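Local coordinates for hypothetical protein BP2299 (Bordetella pertussis Tohama I, PDB 2FQP) that is of unknown function but binds a zinc ion within the double-stranded beta-helix of a small cupin domain, at residues Phe25-Glu30 and Val79-Thr85; Glu30-His36 and Glu73-Val79; Thr47-Leu51 and Thr60-Thr64. All coordinates share one frame; numbering follows the deposited sequence.

From the N terminus, the chain runs through strand 18-25 into residues Phe25-Glu30, the first arm of contact 1, and Glu30 passes it straight on to the first arm of contact 2. Thr47-Leu51 follows on strand 48-54, and a tight hairpin brings back Thr60-Thr64, closing contact 3. Glu73-Val79 then returns beside Glu30-His36 to close contact 2, and Val79-Thr85 closes contact 1. The three loops are thus nested without crossing: 3 inside 2, and 2 inside 1. Contacts 2 and 3 pair strands of one antiparallel sheet, with strands 76-80 and 48-54 neighbours between them, whereas contact 1 binds together two connections leading to and from the opposing sheet.

Contact 1. Residues Phe25-Glu30 and Val79-Thr85; sequences FPPGGE and VINPSDT
Asn81 holds CG trans to its backbone N (chi1 175°), which carries its amide into the bend that follows Phe25, and Phe25 turns CG beside its own N (chi1 -69°), directing its ring toward Val79. The two side chains pack at their bases, Asn81 CB lying 3.6 Å from Phe25 CB. The phenyl ring and the amide stand nearly perpendicular, their planes 89° apart. Asn81 ND2 reaches Pro26 O at 3.1 Å, approaching from above the carbonyl plane, while Gly29 N closes the type II turn Pro26-Gly29 onto the opposite face of the same oxygen. A nearly straight bond of 2.9 Å runs from Asn81 ND2 to Thr85 O, which lies in the amide plane, and a weak one goes to Phe25 O. Asn81 OD1 in turn accepts from Ser83 N at 3.2 Å, an Asx turn; one buried amide thus bonds to both loops. Four residues after the zinc ligand His77, Asn81 fits the asparagine that ends the second cupin motif; here it joins the connection from strand 18-25 to strand 34-35 with that from strand 76-80 to strand 87-94. The backbones meet as well. Asn81 N donates to Gly29 O at 2.8 Å, beside the single bridge between Glu30 and Ile80. Gly28, whose positive phi suits its place in the turn, sends a weak N-H bond to Ser83 O. The Phe25 ring presents its edge to Val79 O, 3.5 Å from CE2, and its CZ packs on Val79 CG1; Phe87 and Phe89 lie around it. Pro27 CG rests 3.3 Å from Asp84 O at the exposed end. Glu30 runs alongside Ile80, pointing the same way, with Glu30 CB 3.7 Å from Ile80 CG1 and its carboxylate hydrogen-bonded to Asn78.

Contact 2. Residues Glu30-His36 and Glu73-Val79; sequences ETGWHRH and EGVEHNV. With ZN (zinc ion), chain E.
His34, His36 and His77 converge on one zinc ion through their NE2 atoms, the His-X-His pair belonging to the first cupin motif and His77 to the second. His77 NE2 stands 2.3 Å from the zinc, slightly farther than the other two ligand nitrogens. The three rings gather on one side of the metal, and three waters complete six ligands on the other. Around this shell, His34 is steered by ND1, which donates to Gly32 O at 2.9 Å in the ring plane and turns NE2 to the metal. Gly32 O also takes the hydroxyl of Thr31, whose OG1 accepts from Val79 N at 3.0 Å. The His77 ring is clamped between Val79 CG2, over the centre of one face, and Val75 CG1, over the other; Tyr40 stacks on His36. Farther out, the antiparallel pairing of His34 with His77 and the bonds His36 N to Val75 O and Gly74 N to His36 O set the backbone register. On the face of the sheet away from the zinc, Trp33, with CG anti to its N (chi1 -160°), lays its indole over the strand: His77 CA sits 3.9 Å from the centroid of the Trp33 six-membered ring, a CH-pi contact. Trp33 NE1 donates to Glu76 OE1 at 3.2 Å, meeting it on the anti side. Glu76 OE2 forms a long salt bridge to Arg35 NE, and the Arg35 guanidinium lies with one face over Gly74 CA. At the far end, Asn78 ND2, also bonded to Glu53, meets Glu30 OE1 at 2.9 Å from above the carboxylate plane.

Contact 3. Residues Thr47-Leu51 and Thr60-Thr64; sequences TGPLL and TSQLT
Thr47 opens the pairing against Leu63 and Thr64: its CG2 comes to 3.5 Å from Leu63 O, while its hydroxyl is engaged by the backbone N of Arg65. Gly48, almost fully extended, forms a hydrogen-bonded antiparallel pair with Leu63, Gly48 N lying 3.0 Å from Leu63 O and the reverse bond being similar in length. The next position, Pro49, faces Gln62 in a non-hydrogen-bonded pair, where the missing N-H costs this pairing nothing; Pro49 CA instead contacts Ser61 O at 3.3 Å in a CA-H...O interaction. Over the outer surface of this beta hairpin, Gln62 folds back at its second torsion (chi2 -66°), bringing NE2 alongside Pro49 CB at 3.9 Å. Thr60 CG2 touches the same carbon from the diagonal position, and Pro82 and Ser83 lie near the proline as well. Leu50 pairs with Ser61 through two nearly straight bonds, of which Ser61 N to Leu50 O measures 2.8 Å. Its side chain leaves by the inner face and meets Leu63 at an angle, Leu50 CD1 lying 3.7 Å from Leu63 CD2. These leucines enter the interior of the double-stranded beta-helix: Phe87 of the opposing sheet packs on both, and Val79 touches Leu50. Leu51, opposite Thr60, turns its N-H to Ile80 O and thereby links the hairpin to strand 76-80. The chemistry is therefore divided: four backbone bonds fix the register, Leu50 and Leu63 make an apolar contact on the face they share with Ser61, and the other face, with Pro49, Leu51, Thr60 and Gln62, is joined by light van der Waals contacts.

Contact 1. Residues Phe25-Glu30 and Val79-Thr85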
ATOM      1  N   PHE A  25       2.336 -14.785  -1.271  1.00 11.95           N
ATOM      2  CA  PHE A  25       3.111 -15.799  -1.960  1.00 11.26           C
ATOM      3  C   PHE A  25       3.672 -16.804  -1.005  1.00 12.24           C
ATOM      4  O   PHE A  25       4.444 -16.444  -0.159  1.00 11.06           O
ATOM      5  CB  PHE A  25       4.303 -15.152  -2.693  1.00 10.28           C
ATOM      6  CG  PHE A  25       3.924 -14.309  -3.867  1.00 11.25           C
ATOM      7  CD1 PHE A  25       3.310 -13.049  -3.689  1.00 11.88           C
ATOM      8  CD2 PHE A  25       4.242 -14.708  -5.159  1.00  6.94           C
ATOM      9  CE1 PHE A  25       2.977 -12.274  -4.748  1.00 13.12           C
ATOM     10  CE2 PHE A  25       3.862 -13.890  -6.267  1.00  7.47           C
ATOM     11  CZ  PHE A  25       3.224 -12.697  -6.039  1.00 13.07           C
ATOM     12  N   PRO A  26       3.309 -18.093  -1.151  1.00 12.91           N
ATOM     13  CA  PRO A  26       4.054 -19.107  -0.406  1.00 15.05           C
ATOM     14  C   PRO A  26       5.506 -19.043  -0.814  1.00 14.48           C
ATOM     15  O   PRO A  26       5.831 -18.493  -1.897  1.00 15.14           O
ATOM     16  CB  PRO A  26       3.467 -20.436  -0.917  1.00 12.38           C
ATOM     17  CG  PRO A  26       2.145 -20.119  -1.379  1.00 15.64           C
ATOM     18  CD  PRO A  26       2.261 -18.698  -1.980  1.00 13.86           C
ATOM     19  N   PRO A  27       6.403 -19.582   0.019  1.00 15.96           N
ATOM     20  CA  PRO A  27       7.768 -19.817  -0.462  1.00 14.69           C
ATOM     21  C   PRO A  27       7.801 -20.540  -1.838  1.00 13.70           C
ATOM     22  O   PRO A  27       7.145 -21.579  -2.029  1.00 13.29           O
ATOM     23  CB  PRO A  27       8.341 -20.748   0.608  1.00 15.77           C
ATOM     24  CG  PRO A  27       7.633 -20.338   1.840  1.00 15.22           C
ATOM     25  CD  PRO A  27       6.225 -20.072   1.407  1.00 15.99           C
ATOM     26  N   GLY A  28       8.522 -19.976  -2.797  1.00 10.32           N
ATOM     27  CA  GLY A  28       8.611 -20.561  -4.118  1.00 13.24           C
ATOM     28  C   GLY A  28       7.399 -20.296  -4.994  1.00 12.55           C
ATOM     29  O   GLY A  28       7.340 -20.773  -6.114  1.00 13.46           O
ATOM     30  N   GLY A  29       6.446 -19.497  -4.506  1.00 13.16           N
ATOM     31  CA  GLY A  29       5.136 -19.410  -5.119  1.00 11.02           C
ATOM     32  C   GLY A  29       5.149 -18.454  -6.297  1.00 11.12           C
ATOM     33  O   GLY A  29       6.063 -17.653  -6.435  1.00 12.69           O
ATOM     34  N   GLU A  30       4.117 -18.537  -7.127  1.00 11.57           N
ATOM     35  CA  GLU A  30       3.979 -17.645  -8.305  1.00 11.35           C
ATOM     36  C   GLU A  30       2.536 -17.230  -8.629  1.00 11.54           C
ATOM     37  O   GLU A  30       1.579 -17.888  -8.255  1.00 10.53           O
ATOM     38  CB  GLU A  30       4.583 -18.311  -9.550  1.00 11.57           C
ATOM     39  CG  GLU A  30       3.760 -19.501 -10.032  1.00 12.94           C
ATOM     40  CD  GLU A  30       4.373 -20.239 -11.224  1.00 13.52           C
ATOM     41  OE1 GLU A  30       5.447 -19.811 -11.730  1.00 14.02           O
ATOM     42  OE2 GLU A  30       3.777 -21.264 -11.604  1.00 13.55           O
ATOM     43  N   VAL A  79       5.097 -13.600 -11.833  1.00 10.58           N
ATOM     44  CA  VAL A  79       5.861 -13.116 -10.716  1.00 10.22           C
ATOM     45  C   VAL A  79       6.057 -14.252  -9.736  1.00  9.86           C
ATOM     46  O   VAL A  79       5.106 -14.881  -9.373  1.00 11.77           O
ATOM     47  CB  VAL A  79       5.090 -12.008  -9.962  1.00  9.87           C
ATOM     48  CG1 VAL A  79       5.848 -11.536  -8.738  1.00  9.66           C
ATOM     49  CG2 VAL A  79       4.851 -10.833 -10.876  1.00 11.27           C
ATOM     50  N   ILE A  80       7.280 -14.429  -9.285  1.00 10.01           N
ATOM     51  CA  ILE A  80       7.687 -15.549  -8.469  1.00 11.22           C
ATOM     52  C   ILE A  80       8.347 -15.048  -7.194  1.00 10.21           C
ATOM     53  O   ILE A  80       9.143 -14.104  -7.213  1.00 11.11           O
ATOM     54  CB  ILE A  80       8.695 -16.468  -9.230  1.00 11.92           C
ATOM     55  CG1 ILE A  80       8.024 -17.183 -10.404  1.00 17.79           C
ATOM     56  CG2 ILE A  80       9.312 -17.534  -8.318  1.00 13.78           C
ATOM     57  CD1 ILE A  80       9.037 -17.731 -11.407  1.00 15.12           C
ATOM     58  N   ASN A  81       8.041 -15.700  -6.078  1.00 10.43           N
ATOM     59  CA  ASN A  81       8.712 -15.484  -4.805  1.00 11.80           C
ATOM     60  C   ASN A  81       9.833 -16.535  -4.654  1.00 12.57           C
ATOM     61  O   ASN A  81       9.541 -17.690  -4.342  1.00 12.80           O
ATOM     62  CB  ASN A  81       7.723 -15.671  -3.658  1.00 13.28           C
ATOM     63  CG  ASN A  81       8.371 -15.589  -2.315  1.00  6.78           C
ATOM     64  OD1 ASN A  81       9.468 -15.029  -2.160  1.00 10.92           O
ATOM     65  ND2 ASN A  81       7.688 -16.135  -1.299  1.00  9.12           N
ATOM     66  N   PRO A  82      11.090 -16.133  -4.854  1.00 12.70           N
ATOM     67  CA  PRO A  82      12.173 -17.121  -4.851  1.00 13.57           C
ATOM     68  C   PRO A  82      12.691 -17.466  -3.444  1.00 17.75           C
ATOM     69  O   PRO A  82      13.642 -18.248  -3.306  1.00 19.34           O
ATOM     70  CB  PRO A  82      13.259 -16.406  -5.629  1.00 15.93           C
ATOM     71  CG  PRO A  82      13.099 -14.965  -5.234  1.00 16.33           C
ATOM     72  CD  PRO A  82      11.601 -14.760  -5.121  1.00 10.95           C
ATOM     73  N   SER A  83      12.091 -16.882  -2.416  1.00 16.19           N
ATOM     74  CA  SER A  83      12.577 -17.025  -1.053  1.00 14.63           C
ATOM     75  C   SER A  83      11.923 -18.202  -0.327  1.00 15.48           C
ATOM     76  O   SER A  83      10.970 -18.787  -0.800  1.00 15.47           O
ATOM     77  CB  SER A  83      12.348 -15.742  -0.266  1.00 16.31           C
ATOM     78  OG  SER A  83      13.151 -14.691  -0.778  1.00 18.59           O
ATOM     79  N   ASP A  84      12.449 -18.491   0.869  1.00 17.06           N
ATOM     80  CA  ASP A  84      12.015 -19.602   1.692  1.00 18.21           C
ATOM     81  C   ASP A  84      10.887 -19.223   2.658  1.00 18.08           C
ATOM     82  O   ASP A  84      10.496 -20.040   3.498  1.00 16.85           O
ATOM     83  CB  ASP A  84      13.197 -20.109   2.521  1.00 19.25           C
ATOM     84  CG  ASP A  84      14.252 -20.809   1.673  1.00 32.05           C
ATOM     85  OD1 ASP A  84      13.885 -21.471   0.672  1.00 44.05           O
ATOM     86  OD2 ASP A  84      15.452 -20.706   2.026  1.00 47.60           O
ATOM     87  N   THR A  85      10.397 -17.985   2.550  1.00 14.54           N
ATOM     88  CA  THR A  85       9.397 -17.457   3.410  1.00 14.87           C
ATOM     89  C   THR A  85       8.363 -16.720   2.572  1.00 16.60           C
ATOM     90  O   THR A  85       8.627 -16.337   1.420  1.00 17.14           O
ATOM     91  CB  THR A  85      10.017 -16.446   4.414  1.00 17.76           C
ATOM     92  OG1 THR A  85      10.803 -15.475   3.697  1.00 19.71           O
ATOM     93  CG2 THR A  85      10.891 -17.182   5.415  1.00 19.34           C
TER

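Contact 2. Residues Glu30-His36 and Glu73-Val79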
ATOM      1  N   GLU A  30       4.117 -18.537  -7.127  1.00 11.57           N
ATOM      2  CA  GLU A  30       3.979 -17.645  -8.305  1.00 11.35           C
ATOM      3  C   GLU A  30       2.536 -17.230  -8.629  1.00 11.54           C
ATOM      4  O   GLU A  30       1.579 -17.888  -8.255  1.00 10.53           O
ATOM      5  CB  GLU A  30       4.583 -18.311  -9.550  1.00 11.57           C
ATOM      6  CG  GLU A  30       3.760 -19.501 -10.032  1.00 12.94           C
ATOM      7  CD  GLU A  30       4.373 -20.239 -11.224  1.00 13.52           C
ATOM      8  OE1 GLU A  30       5.447 -19.811 -11.730  1.00 14.02           O
ATOM      9  OE2 GLU A  30       3.777 -21.264 -11.604  1.00 13.55           O
ATOM     10  N   THR A  31       2.394 -16.157  -9.400  1.00 10.70           N
ATOM     11  CA  THR A  31       1.080 -15.707  -9.877  1.00 12.38           C
ATOM     12  C   THR A  31       0.473 -16.502 -11.005  1.00 13.16           C
ATOM     13  O   THR A  31      -0.772 -16.548 -11.130  1.00 13.81           O
ATOM     14  CB  THR A  31       1.111 -14.240 -10.366  1.00 15.10           C
ATOM     15  OG1 THR A  31       2.188 -14.085 -11.292  1.00  9.75           O
ATOM     16  CG2 THR A  31       1.299 -13.308  -9.205  1.00 12.92           C
ATOM     17  N   GLY A  32       1.339 -17.062 -11.850  1.00 11.36           N
ATOM     18  CA  GLY A  32       0.984 -17.478 -13.211  1.00 13.94           C
ATOM     19  C   GLY A  32       1.038 -16.253 -14.097  1.00 11.79           C
ATOM     20  O   GLY A  32       1.001 -15.109 -13.607  1.00 12.74           O
ATOM     21  N   TRP A  33       1.157 -16.470 -15.388  1.00 11.51           N
ATOM     22  CA  TRP A  33       1.173 -15.362 -16.321  1.00 11.71           C
ATOM     23  C   TRP A  33      -0.164 -14.628 -16.272  1.00 12.84           C
ATOM     24  O   TRP A  33      -1.210 -15.238 -16.195  1.00 13.56           O
ATOM     25  CB  TRP A  33       1.413 -15.864 -17.736  1.00 12.22           C
ATOM     26  CG  TRP A  33       1.904 -14.800 -18.669  1.00 15.68           C
ATOM     27  CD1 TRP A  33       1.150 -13.968 -19.449  1.00 21.93           C
ATOM     28  CD2 TRP A  33       3.271 -14.466 -18.926  1.00 15.47           C
ATOM     29  NE1 TRP A  33       1.971 -13.125 -20.181  1.00 16.73           N
ATOM     30  CE2 TRP A  33       3.278 -13.436 -19.895  1.00 19.14           C
ATOM     31  CE3 TRP A  33       4.486 -14.966 -18.468  1.00 18.91           C
ATOM     32  CZ2 TRP A  33       4.452 -12.865 -20.365  1.00 23.06           C
ATOM     33  CZ3 TRP A  33       5.677 -14.388 -18.966  1.00 18.13           C
ATOM     34  CH2 TRP A  33       5.633 -13.360 -19.887  1.00 16.70           C
ATOM     35  N   HIS A  34      -0.104 -13.322 -16.400  1.00 12.98           N
ATOM     36  CA  HIS A  34      -1.274 -12.461 -16.441  1.00 13.05           C
ATOM     37  C   HIS A  34      -0.931 -11.141 -17.152  1.00 14.02           C
ATOM     38  O   HIS A  34       0.247 -10.777 -17.302  1.00 13.02           O
ATOM     39  CB  HIS A  34      -1.804 -12.210 -15.020  1.00 14.74           C
ATOM     40  CG  HIS A  34      -0.821 -11.561 -14.103  1.00 12.02           C
ATOM     41  ND1 HIS A  34       0.214 -12.271 -13.533  1.00 10.30           N
ATOM     42  CD2 HIS A  34      -0.701 -10.285 -13.653  1.00 16.01           C
ATOM     43  CE1 HIS A  34       0.918 -11.463 -12.749  1.00 12.18           C
ATOM     44  NE2 HIS A  34       0.376 -10.260 -12.791  1.00 11.84           N
ATOM     45  N   ARG A  35      -1.967 -10.424 -17.568  1.00 14.39           N
ATOM     46  CA  ARG A  35      -1.819  -9.119 -18.187  1.00 16.79           C
ATOM     47  C   ARG A  35      -2.499  -8.096 -17.272  1.00 16.83           C
ATOM     48  O   ARG A  35      -3.644  -8.297 -16.909  1.00 17.55           O
ATOM     49  CB  ARG A  35      -2.503  -9.063 -19.548  1.00 16.94           C
ATOM     50  CG  ARG A  35      -2.403  -7.694 -20.221  1.00 23.77           C
ATOM     51  CD  ARG A  35      -3.052  -7.657 -21.611  1.00 22.08           C
ATOM     52  NE  ARG A  35      -2.594  -6.496 -22.373  1.00 30.74           N
ATOM     53  CZ  ARG A  35      -2.994  -5.242 -22.178  1.00 34.65           C
ATOM     54  NH1 ARG A  35      -3.879  -4.950 -21.232  1.00 31.45           N
ATOM     55  NH2 ARG A  35      -2.497  -4.263 -22.945  1.00 36.96           N
ATOM     56  N   HIS A  36      -1.828  -6.998 -16.967  1.00 14.39           N
ATOM     57  CA  HIS A  36      -2.444  -5.945 -16.168  1.00 12.71           C
ATOM     58  C   HIS A  36      -3.295  -5.072 -17.041  1.00 15.36           C
ATOM     59  O   HIS A  36      -2.776  -4.426 -17.937  1.00 12.53           O
ATOM     60  CB  HIS A  36      -1.388  -5.112 -15.492  1.00 16.25           C
ATOM     61  CG  HIS A  36      -0.827  -5.795 -14.310  1.00 10.51           C
ATOM     62  ND1 HIS A  36      -1.416  -5.711 -13.067  1.00 12.26           N
ATOM     63  CD2 HIS A  36       0.201  -6.669 -14.193  1.00 16.95           C
ATOM     64  CE1 HIS A  36      -0.751  -6.488 -12.229  1.00 16.50           C
ATOM     65  NE2 HIS A  36       0.238  -7.074 -12.889  1.00 13.75           N
ATOM     66  N   GLU A  73      -0.684   0.193 -17.182  1.00 12.22           N
ATOM     67  CA  GLU A  73      -1.517  -0.759 -17.909  1.00 13.77           C
ATOM     68  C   GLU A  73      -0.673  -1.430 -19.010  1.00 15.29           C
ATOM     69  O   GLU A  73       0.080  -0.733 -19.733  1.00 12.95           O
ATOM     70  CB  GLU A  73      -2.702  -0.029 -18.546  1.00 13.87           C
ATOM     71  CG  GLU A  73      -3.646  -0.879 -19.388  1.00 16.17           C
ATOM     72  CD  GLU A  73      -4.829  -0.062 -19.880  1.00 18.59           C
ATOM     73  OE1 GLU A  73      -5.056   1.040 -19.332  1.00 20.18           O
ATOM     74  OE2 GLU A  73      -5.531  -0.528 -20.807  1.00 21.11           O
ATOM     75  N   GLY A  74      -0.796  -2.760 -19.125  1.00 14.54           N
ATOM     76  CA  GLY A  74      -0.229  -3.507 -20.241  1.00 15.46           C
ATOM     77  C   GLY A  74       0.911  -4.437 -19.863  1.00 14.03           C
ATOM     78  O   GLY A  74       1.325  -5.251 -20.661  1.00 14.14           O
ATOM     79  N   VAL A  75       1.397  -4.341 -18.629  1.00 13.75           N
ATOM     80  CA  VAL A  75       2.410  -5.271 -18.141  1.00 13.49           C
ATOM     81  C   VAL A  75       1.931  -6.700 -18.310  1.00 13.16           C
ATOM     82  O   VAL A  75       0.811  -7.027 -17.957  1.00 14.86           O
ATOM     83  CB  VAL A  75       2.747  -4.976 -16.644  1.00 14.66           C
ATOM     84  CG1 VAL A  75       3.598  -6.060 -16.059  1.00 17.17           C
ATOM     85  CG2 VAL A  75       3.429  -3.611 -16.547  1.00 13.09           C
ATOM     86  N   GLU A  76       2.781  -7.530 -18.885  1.00 13.48           N
ATOM     87  CA  GLU A  76       2.526  -8.984 -19.021  1.00 15.79           C
ATOM     88  C   GLU A  76       3.676  -9.669 -18.370  1.00 15.38           C
ATOM     89  O   GLU A  76       4.823  -9.428 -18.727  1.00 15.99           O
ATOM     90  CB  GLU A  76       2.427  -9.422 -20.476  1.00 14.71           C
ATOM     91  CG  GLU A  76       1.247  -8.836 -21.220  1.00 24.31           C
ATOM     92  CD  GLU A  76       0.704  -9.767 -22.328  1.00 24.71           C
ATOM     93  OE1 GLU A  76       1.070 -10.984 -22.402  1.00 26.63           O
ATOM     94  OE2 GLU A  76      -0.106  -9.255 -23.124  1.00 34.04           O
ATOM     95  N   HIS A  77       3.389 -10.499 -17.374  1.00 13.17           N
ATOM     96  CA  HIS A  77       4.436 -11.217 -16.671  1.00 12.83           C
ATOM     97  C   HIS A  77       3.929 -12.331 -15.758  1.00 11.85           C
ATOM     98  O   HIS A  77       2.736 -12.482 -15.553  1.00 12.28           O
ATOM     99  CB  HIS A  77       5.266 -10.236 -15.824  1.00 16.50           C
ATOM    100  CG  HIS A  77       4.492  -9.533 -14.751  1.00 13.73           C
ATOM    101  ND1 HIS A  77       5.057  -8.524 -13.997  1.00 11.97           N
ATOM    102  CD2 HIS A  77       3.222  -9.667 -14.307  1.00 17.22           C
ATOM    103  CE1 HIS A  77       4.180  -8.089 -13.114  1.00 19.84           C
ATOM    104  NE2 HIS A  77       3.052  -8.751 -13.282  1.00 23.06           N
ATOM    105  N   ASN A  78       4.890 -13.096 -15.241  1.00  9.37           N
ATOM    106  CA  ASN A  78       4.714 -14.053 -14.198  1.00  9.43           C
ATOM    107  C   ASN A  78       5.604 -13.560 -13.054  1.00 11.88           C
ATOM    108  O   ASN A  78       6.722 -13.132 -13.270  1.00 11.35           O
ATOM    109  CB  ASN A  78       5.104 -15.469 -14.608  1.00 11.12           C
ATOM    110  CG  ASN A  78       4.954 -16.478 -13.445  1.00 14.23           C
ATOM    111  OD1 ASN A  78       3.999 -16.399 -12.698  1.00 14.72           O
ATOM    112  ND2 ASN A  78       5.938 -17.393 -13.290  1.00 15.57           N
ATOM    113  N   VAL A  79       5.097 -13.600 -11.833  1.00 10.58           N
ATOM    114  CA  VAL A  79       5.861 -13.116 -10.716  1.00 10.22           C
ATOM    115  C   VAL A  79       6.057 -14.252  -9.736  1.00  9.86           C
ATOM    116  O   VAL A  79       5.106 -14.881  -9.373  1.00 11.77           O
ATOM    117  CB  VAL A  79       5.090 -12.008  -9.962  1.00  9.87           C
ATOM    118  CG1 VAL A  79       5.848 -11.536  -8.738  1.00  9.66           C
ATOM    119  CG2 VAL A  79       4.851 -10.833 -10.876  1.00 11.27           C
TER
HETATM  120 ZN    ZN E 100       1.195  -8.614 -11.952  1.00 22.09          ZN
HETATM  121  O   HOH W   1      -5.124  -2.442 -22.349  1.00 24.61           O
HETATM  122  O   HOH W   2      -0.372  -8.895 -10.167  1.00 31.37           O
HETATM  123  O   HOH W   3       1.827  -9.996 -10.270  1.00 21.41           O
HETATM  124  O   HOH W   4       1.884  -7.466 -10.420  1.00 16.44           O

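Contact 3. Residues Thr47-Leu51 and Thr60-Thr64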
ATOM      1  N   THR A  47      10.010  -7.131   2.838  1.00 11.33           N
ATOM      2  CA  THR A  47      11.250  -6.733   2.153  1.00 12.59           C
ATOM      3  C   THR A  47      11.884  -7.992   1.613  1.00 12.59           C
ATOM      4  O   THR A  47      12.119  -8.966   2.371  1.00 11.63           O
ATOM      5  CB  THR A  47      12.187  -6.029   3.112  1.00 14.90           C
ATOM      6  OG1 THR A  47      11.555  -4.818   3.550  1.00 13.56           O
ATOM      7  CG2 THR A  47      13.555  -5.727   2.459  1.00 18.71           C
ATOM      8  N   GLY A  48      12.157  -8.011   0.325  1.00  8.91           N
ATOM      9  CA  GLY A  48      12.736  -9.204  -0.279  1.00 12.93           C
ATOM     10  C   GLY A  48      12.721  -9.163  -1.779  1.00 12.89           C
ATOM     11  O   GLY A  48      12.074  -8.275  -2.351  1.00 14.32           O
ATOM     12  N   PRO A  49      13.417 -10.117  -2.420  1.00 12.94           N
ATOM     13  CA  PRO A  49      13.457 -10.195  -3.886  1.00 13.04           C
ATOM     14  C   PRO A  49      12.154 -10.792  -4.464  1.00 13.81           C
ATOM     15  O   PRO A  49      11.496 -11.643  -3.830  1.00 13.02           O
ATOM     16  CB  PRO A  49      14.647 -11.138  -4.141  1.00 14.04           C
ATOM     17  CG  PRO A  49      14.620 -12.071  -2.984  1.00 15.25           C
ATOM     18  CD  PRO A  49      14.231 -11.173  -1.796  1.00 14.32           C
ATOM     19  N   LEU A  50      11.783 -10.335  -5.655  1.00 12.91           N
ATOM     20  CA  LEU A  50      10.817 -11.019  -6.477  1.00 13.77           C
ATOM     21  C   LEU A  50      11.501 -11.318  -7.787  1.00 16.48           C
ATOM     22  O   LEU A  50      12.401 -10.575  -8.196  1.00 13.49           O
ATOM     23  CB  LEU A  50       9.573 -10.165  -6.735  1.00 15.58           C
ATOM     24  CG  LEU A  50       8.571 -10.051  -5.576  1.00 15.36           C
ATOM     25  CD1 LEU A  50       7.392  -9.308  -6.086  1.00 16.99           C
ATOM     26  CD2 LEU A  50       8.170 -11.364  -4.971  1.00 17.81           C
ATOM     27  N   LEU A  51      11.088 -12.413  -8.425  1.00 12.82           N
ATOM     28  CA  LEU A  51      11.649 -12.796  -9.698  1.00 15.48           C
ATOM     29  C   LEU A  51      10.564 -12.500 -10.711  1.00 14.10           C
ATOM     30  O   LEU A  51       9.451 -13.030 -10.597  1.00 14.23           O
ATOM     31  CB  LEU A  51      12.034 -14.275  -9.680  1.00 13.72           C
ATOM     32  CG  LEU A  51      12.572 -14.867 -10.984  1.00 18.46           C
ATOM     33  CD1 LEU A  51      13.764 -14.091 -11.466  1.00 23.70           C
ATOM     34  CD2 LEU A  51      12.953 -16.323 -10.771  1.00 25.99           C
ATOM     35  N   THR A  60      15.744 -10.335 -11.188  1.00 14.85           N
ATOM     36  CA  THR A  60      15.511 -10.201  -9.764  1.00 15.68           C
ATOM     37  C   THR A  60      15.278  -8.745  -9.448  1.00 17.73           C
ATOM     38  O   THR A  60      16.097  -7.884  -9.815  1.00 17.36           O
ATOM     39  CB  THR A  60      16.724 -10.695  -8.987  1.00 15.62           C
ATOM     40  OG1 THR A  60      16.953 -12.078  -9.298  1.00 20.94           O
ATOM     41  CG2 THR A  60      16.485 -10.535  -7.495  1.00 14.49           C
ATOM     42  N   SER A  61      14.147  -8.445  -8.796  1.00 18.01           N
ATOM     43  CA  SER A  61      13.848  -7.079  -8.364  1.00 18.25           C
ATOM     44  C   SER A  61      13.770  -7.029  -6.831  1.00 16.12           C
ATOM     45  O   SER A  61      13.167  -7.892  -6.229  1.00 15.36           O
ATOM     46  CB  SER A  61      12.540  -6.598  -8.989  1.00 19.89           C
ATOM     47  OG  SER A  61      12.201  -5.324  -8.502  1.00 25.89           O
ATOM     48  N   GLN A  62      14.417  -6.039  -6.214  1.00 14.92           N
ATOM     49  CA  GLN A  62      14.506  -5.964  -4.762  1.00 14.67           C
ATOM     50  C   GLN A  62      13.431  -5.046  -4.227  1.00 15.75           C
ATOM     51  O   GLN A  62      13.424  -3.871  -4.542  1.00 14.62           O
ATOM     52  CB  GLN A  62      15.852  -5.401  -4.320  1.00 15.12           C
ATOM     53  CG  GLN A  62      16.999  -6.257  -4.636  1.00 16.53           C
ATOM     54  CD  GLN A  62      17.000  -7.558  -3.888  1.00 15.26           C
ATOM     55  OE1 GLN A  62      16.457  -7.662  -2.773  1.00 21.45           O
ATOM     56  NE2 GLN A  62      17.603  -8.580  -4.498  1.00 20.56           N
ATOM     57  N   LEU A  63      12.492  -5.599  -3.482  1.00 12.93           N
ATOM     58  CA  LEU A  63      11.421  -4.803  -2.934  1.00 11.77           C
ATOM     59  C   LEU A  63      11.696  -4.460  -1.457  1.00 13.69           C
ATOM     60  O   LEU A  63      12.294  -5.252  -0.724  1.00 13.36           O
ATOM     61  CB  LEU A  63      10.108  -5.550  -3.071  1.00 12.34           C
ATOM     62  CG  LEU A  63       9.365  -5.378  -4.384  1.00 14.87           C
ATOM     63  CD1 LEU A  63      10.208  -5.868  -5.554  1.00 15.87           C
ATOM     64  CD2 LEU A  63       8.029  -6.097  -4.329  1.00 13.93           C
ATOM     65  N   THR A  64      11.221  -3.299  -1.026  1.00 12.64           N
ATOM     66  CA  THR A  64      11.346  -2.882   0.366  1.00 12.57           C
ATOM     67  C   THR A  64       9.960  -2.673   0.916  1.00 13.21           C
ATOM     68  O   THR A  64       9.141  -1.961   0.299  1.00  9.78           O
ATOM     69  CB  THR A  64      12.129  -1.584   0.474  1.00 14.98           C
ATOM     70  OG1 THR A  64      13.414  -1.804  -0.087  1.00 13.55           O
ATOM     71  CG2 THR A  64      12.293  -1.145   1.897  1.00 14.44           C
TER